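Local coordinates for LPXTG-motif cell wall anchor domain protein (Mobiluncus mulieris, PDB 5U5O) that probably acts as a giant cell-wall-anchored adhesin, built of Ig-like domains stiffened by internal covalent cross-links, that helps the bacterium attach to surfaces, at residues W180-Y194 against V234-T246. Residues are numbered along the deposited sequence; the frame is centred on the assembly and turned at random.
Sequences WEDAFAKVARPEASY and VQGAVNQAGLKDT
Gln240, on the last turn of helix 234-241, reaches the backbone of Ser193 with both ends of its amide. OE1 accepts from Ser193 N at 2.9 Å, with the N-H nearly straight at 170°, while NE2 donates to Ser193 O, which lies in the amide plane. The second N-H of NE2 goes back to Gly236 O, so three bonds fix the rotation of the amide. Chi1 of -68° sets CG opposite the carbonyl carbon, and the extended chain beyond it passes Val187, whose CG2 packs on Gln240 CB at 3.7 Å. The backbone of Gln240 is held as well: its O takes the N-H of Lys186 at 2.8 Å. Ala241 lies over one face of the Trp180 six-membered ring, its CA 4.2 Å from the centroid in a CH-pi contact. Over the same face sits a water that accepts from Glu181 N and donates to Ala241 O. The opposite face carries Arg189 CB. Past the helix end, Leu243 spreads its two methyls, CD1 against Glu181 and CD2 against Phe184 CD2 at 3.8 Å, the Phe184 and Leu243 side chains crossing at about a right angle. The contact thus lays the long 180-194 connection, which leads from strand 150-178 into strand 193-200, along the C-terminal part of helix 234-241 at one end of the DUF5979 domain; Ala241 and Leu243 also touch Phe290 of strand 281-291.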
# COMPACT_ATOMS: atom_id res chain seq x y z
N TRP A 180 4.54 -45.47 -0.90
CA TRP A 180 3.19 -46.08 -0.91
C TRP A 180 3.29 -47.61 -0.94
O TRP A 180 4.17 -48.16 -1.64
CB TRP A 180 2.40 -45.61 -2.13
CG TRP A 180 0.95 -45.92 -2.05
CD1 TRP A 180 0.30 -47.00 -2.55
CD2 TRP A 180 -0.06 -45.09 -1.46
NE1 TRP A 180 -1.03 -46.94 -2.27
CE2 TRP A 180 -1.28 -45.77 -1.61
CE3 TRP A 180 -0.05 -43.86 -0.79
CZ2 TRP A 180 -2.49 -45.23 -1.14
CZ3 TRP A 180 -1.24 -43.33 -0.32
CH2 TRP A 180 -2.44 -44.01 -0.50
N GLU A 181 2.44 -48.32 -0.21
CA GLU A 181 2.43 -49.80 -0.25
C GLU A 181 0.97 -50.26 -0.36
O GLU A 181 0.17 -50.03 0.56
CB GLU A 181 3.08 -50.39 0.99
CG GLU A 181 3.01 -51.92 1.11
CD GLU A 181 3.34 -52.66 -0.17
OE1 GLU A 181 4.46 -52.46 -0.71
OE2 GLU A 181 2.46 -53.44 -0.64
N ASP A 182 0.62 -50.89 -1.48
CA ASP A 182 -0.76 -51.38 -1.71
C ASP A 182 -1.23 -52.34 -0.62
O ASP A 182 -2.41 -52.41 -0.35
CB ASP A 182 -0.87 -52.12 -3.04
CG ASP A 182 -0.57 -51.27 -4.23
OD1 ASP A 182 -0.62 -50.04 -4.15
OD2 ASP A 182 -0.30 -51.84 -5.31
N ALA A 183 -0.34 -53.12 -0.01
CA ALA A 183 -0.77 -54.06 1.04
C ALA A 183 -1.43 -53.38 2.21
O ALA A 183 -2.30 -53.96 2.85
CB ALA A 183 0.39 -54.91 1.54
N PHE A 184 -0.99 -52.16 2.52
CA PHE A 184 -1.47 -51.43 3.68
C PHE A 184 -2.48 -50.33 3.37
O PHE A 184 -3.21 -49.92 4.26
CB PHE A 184 -0.30 -50.84 4.44
CG PHE A 184 0.69 -51.88 4.91
CD1 PHE A 184 0.32 -52.83 5.86
CD2 PHE A 184 1.98 -51.92 4.40
CE1 PHE A 184 1.22 -53.80 6.28
CE2 PHE A 184 2.88 -52.88 4.82
CZ PHE A 184 2.51 -53.83 5.77
N ALA A 185 -2.53 -49.87 2.12
CA ALA A 185 -3.36 -48.72 1.76
C ALA A 185 -4.85 -49.01 1.86
O ALA A 185 -5.29 -50.13 1.63
CB ALA A 185 -3.03 -48.24 0.35
N LYS A 186 -5.62 -47.98 2.19
CA LYS A 186 -7.07 -48.08 2.29
C LYS A 186 -7.82 -47.38 1.17
O LYS A 186 -9.07 -47.38 1.14
CB LYS A 186 -7.51 -47.50 3.63
CG LYS A 186 -6.85 -48.14 4.84
CD LYS A 186 -7.06 -49.65 4.89
CE LYS A 186 -6.64 -50.22 6.24
NZ LYS A 186 -5.23 -49.89 6.58
N VAL A 187 -7.08 -46.70 0.30
CA VAL A 187 -7.61 -46.10 -0.91
C VAL A 187 -6.63 -46.36 -2.04
O VAL A 187 -5.46 -46.71 -1.79
CB VAL A 187 -7.80 -44.56 -0.79
CG1 VAL A 187 -8.93 -44.21 0.17
CG2 VAL A 187 -6.49 -43.85 -0.42
N ALA A 188 -7.08 -46.13 -3.26
CA ALA A 188 -6.17 -46.17 -4.41
C ALA A 188 -5.25 -44.95 -4.35
O ALA A 188 -5.68 -43.84 -4.04
CB ALA A 188 -6.94 -46.17 -5.72
N ARG A 189 -3.98 -45.17 -4.65
CA ARG A 189 -2.99 -44.11 -4.60
C ARG A 189 -3.41 -42.80 -5.31
O ARG A 189 -3.28 -41.75 -4.70
CB ARG A 189 -1.63 -44.62 -5.12
CG ARG A 189 -0.50 -43.62 -5.01
CD ARG A 189 0.82 -44.23 -5.43
NE ARG A 189 1.85 -43.21 -5.34
CZ ARG A 189 3.17 -43.45 -5.33
NH1 ARG A 189 3.67 -44.70 -5.43
NH2 ARG A 189 3.99 -42.43 -5.22
N PRO A 190 -3.94 -42.87 -6.56
CA PRO A 190 -4.28 -41.61 -7.25
C PRO A 190 -5.55 -40.95 -6.70
O PRO A 190 -5.86 -39.82 -7.08
CB PRO A 190 -4.51 -42.02 -8.70
CG PRO A 190 -4.09 -43.43 -8.81
CD PRO A 190 -4.00 -44.04 -7.45
N GLU A 191 -6.27 -41.63 -5.82
CA GLU A 191 -7.45 -41.06 -5.17
C GLU A 191 -7.18 -40.53 -3.78
O GLU A 191 -8.04 -39.86 -3.20
CB GLU A 191 -8.57 -42.10 -5.12
CG GLU A 191 -9.10 -42.49 -6.49
CD GLU A 191 -9.62 -41.30 -7.29
OE1 GLU A 191 -10.17 -40.35 -6.69
OE2 GLU A 191 -9.46 -41.32 -8.53
N ALA A 192 -5.99 -40.74 -3.25
CA ALA A 192 -5.67 -40.23 -1.94
C ALA A 192 -5.75 -38.70 -1.98
O ALA A 192 -5.33 -38.07 -2.95
CB ALA A 192 -4.28 -40.67 -1.51
N SER A 193 -6.33 -38.14 -0.92
CA SER A 193 -6.59 -36.72 -0.83
C SER A 193 -5.99 -36.16 0.45
O SER A 193 -6.31 -36.63 1.53
CB SER A 193 -8.10 -36.52 -0.82
OG SER A 193 -8.46 -35.18 -0.58
N TYR A 194 -5.08 -35.20 0.30
CA TYR A 194 -4.28 -34.70 1.40
C TYR A 194 -4.75 -33.30 1.77
O TYR A 194 -4.75 -32.40 0.93
CB TYR A 194 -2.80 -34.73 1.00
CG TYR A 194 -2.31 -36.13 0.56
CD1 TYR A 194 -2.01 -37.10 1.52
CD2 TYR A 194 -2.29 -36.50 -0.78
CE1 TYR A 194 -1.58 -38.37 1.14
CE2 TYR A 194 -1.82 -37.78 -1.17
CZ TYR A 194 -1.54 -38.70 -0.18
OH TYR A 194 -1.09 -40.00 -0.49
N VAL A 234 -2.05 -34.87 8.98
CA VAL A 234 -1.16 -36.02 8.83
C VAL A 234 -1.91 -37.32 9.14
O VAL A 234 -1.72 -38.32 8.43
CB VAL A 234 0.12 -35.90 9.70
CG1 VAL A 234 0.97 -37.15 9.54
CG2 VAL A 234 0.92 -34.68 9.31
N GLN A 235 -2.76 -37.30 10.16
CA GLN A 235 -3.48 -38.52 10.50
C GLN A 235 -4.39 -38.94 9.35
O GLN A 235 -4.53 -40.13 9.08
CB GLN A 235 -4.31 -38.35 11.78
CG GLN A 235 -4.93 -39.63 12.30
CD GLN A 235 -3.89 -40.67 12.67
OE1 GLN A 235 -3.01 -40.42 13.50
NE2 GLN A 235 -3.97 -41.85 12.06
N GLY A 236 -4.99 -37.97 8.67
CA GLY A 236 -5.81 -38.26 7.50
C GLY A 236 -4.99 -38.94 6.40
O GLY A 236 -5.49 -39.83 5.72
N ALA A 237 -3.75 -38.48 6.21
CA ALA A 237 -2.84 -39.12 5.25
C ALA A 237 -2.48 -40.55 5.66
O ALA A 237 -2.55 -41.47 4.85
CB ALA A 237 -1.60 -38.27 5.09
N VAL A 238 -2.12 -40.73 6.93
CA VAL A 238 -1.81 -42.03 7.52
C VAL A 238 -2.99 -43.00 7.38
O VAL A 238 -2.79 -44.16 7.05
CB VAL A 238 -1.40 -41.90 9.00
CG1 VAL A 238 -1.32 -43.24 9.72
CG2 VAL A 238 -0.08 -41.16 9.11
N ASN A 239 -4.20 -42.51 7.62
CA ASN A 239 -5.37 -43.36 7.50
C ASN A 239 -5.56 -43.92 6.10
O ASN A 239 -5.97 -45.08 5.94
CB ASN A 239 -6.63 -42.62 7.95
CG ASN A 239 -6.66 -42.36 9.44
OD1 ASN A 239 -5.93 -42.98 10.21
ND2 ASN A 239 -7.54 -41.46 9.85
N GLN A 240 -5.27 -43.11 5.08
CA GLN A 240 -5.41 -43.51 3.70
C GLN A 240 -4.27 -44.45 3.25
O GLN A 240 -4.53 -45.42 2.55
CB GLN A 240 -5.47 -42.29 2.80
CG GLN A 240 -6.75 -41.48 2.99
CD GLN A 240 -6.70 -40.18 2.25
OE1 GLN A 240 -7.09 -40.11 1.09
NE2 GLN A 240 -6.14 -39.14 2.89
N ALA A 241 -3.03 -44.16 3.62
CA ALA A 241 -1.87 -44.95 3.21
C ALA A 241 -1.68 -46.23 4.01
O ALA A 241 -1.03 -47.15 3.52
CB ALA A 241 -0.62 -44.10 3.31
N GLY A 242 -2.15 -46.27 5.24
CA GLY A 242 -1.89 -47.36 6.17
C GLY A 242 -0.44 -47.44 6.65
O GLY A 242 0.04 -48.51 7.05
N LEU A 243 0.24 -46.30 6.59
CA LEU A 243 1.67 -46.20 6.91
C LEU A 243 1.96 -44.89 7.61
O LEU A 243 1.23 -43.91 7.43
CB LEU A 243 2.52 -46.24 5.64
CG LEU A 243 2.56 -47.56 4.88
CD1 LEU A 243 3.21 -47.32 3.52
CD2 LEU A 243 3.30 -48.63 5.66
N LYS A 244 3.04 -44.88 8.38
CA LYS A 244 3.55 -43.65 8.97
C LYS A 244 3.93 -42.68 7.86
O LYS A 244 4.35 -43.08 6.79
CB LYS A 244 4.74 -43.92 9.88
CG LYS A 244 4.40 -44.71 11.13
CD LYS A 244 5.65 -45.23 11.81
CE LYS A 244 5.32 -45.97 13.10
NZ LYS A 244 6.31 -47.03 13.40
N ASP A 245 3.75 -41.39 8.13
CA ASP A 245 4.01 -40.33 7.16
C ASP A 245 4.94 -39.31 7.76
O ASP A 245 4.58 -38.61 8.72
CB ASP A 245 2.70 -39.65 6.77
CG ASP A 245 2.83 -38.72 5.58
OD1 ASP A 245 3.90 -38.58 4.96
OD2 ASP A 245 1.77 -38.06 5.31
N THR A 246 6.13 -39.21 7.17
CA THR A 246 7.07 -38.14 7.49
C THR A 246 6.93 -37.10 6.41
O THR A 246 7.18 -37.37 5.24
CB THR A 246 8.50 -38.67 7.56
OG1 THR A 246 8.57 -39.68 8.56
CG2 THR A 246 9.47 -37.56 7.94
O HOH W 1 0.49 -46.74 1.21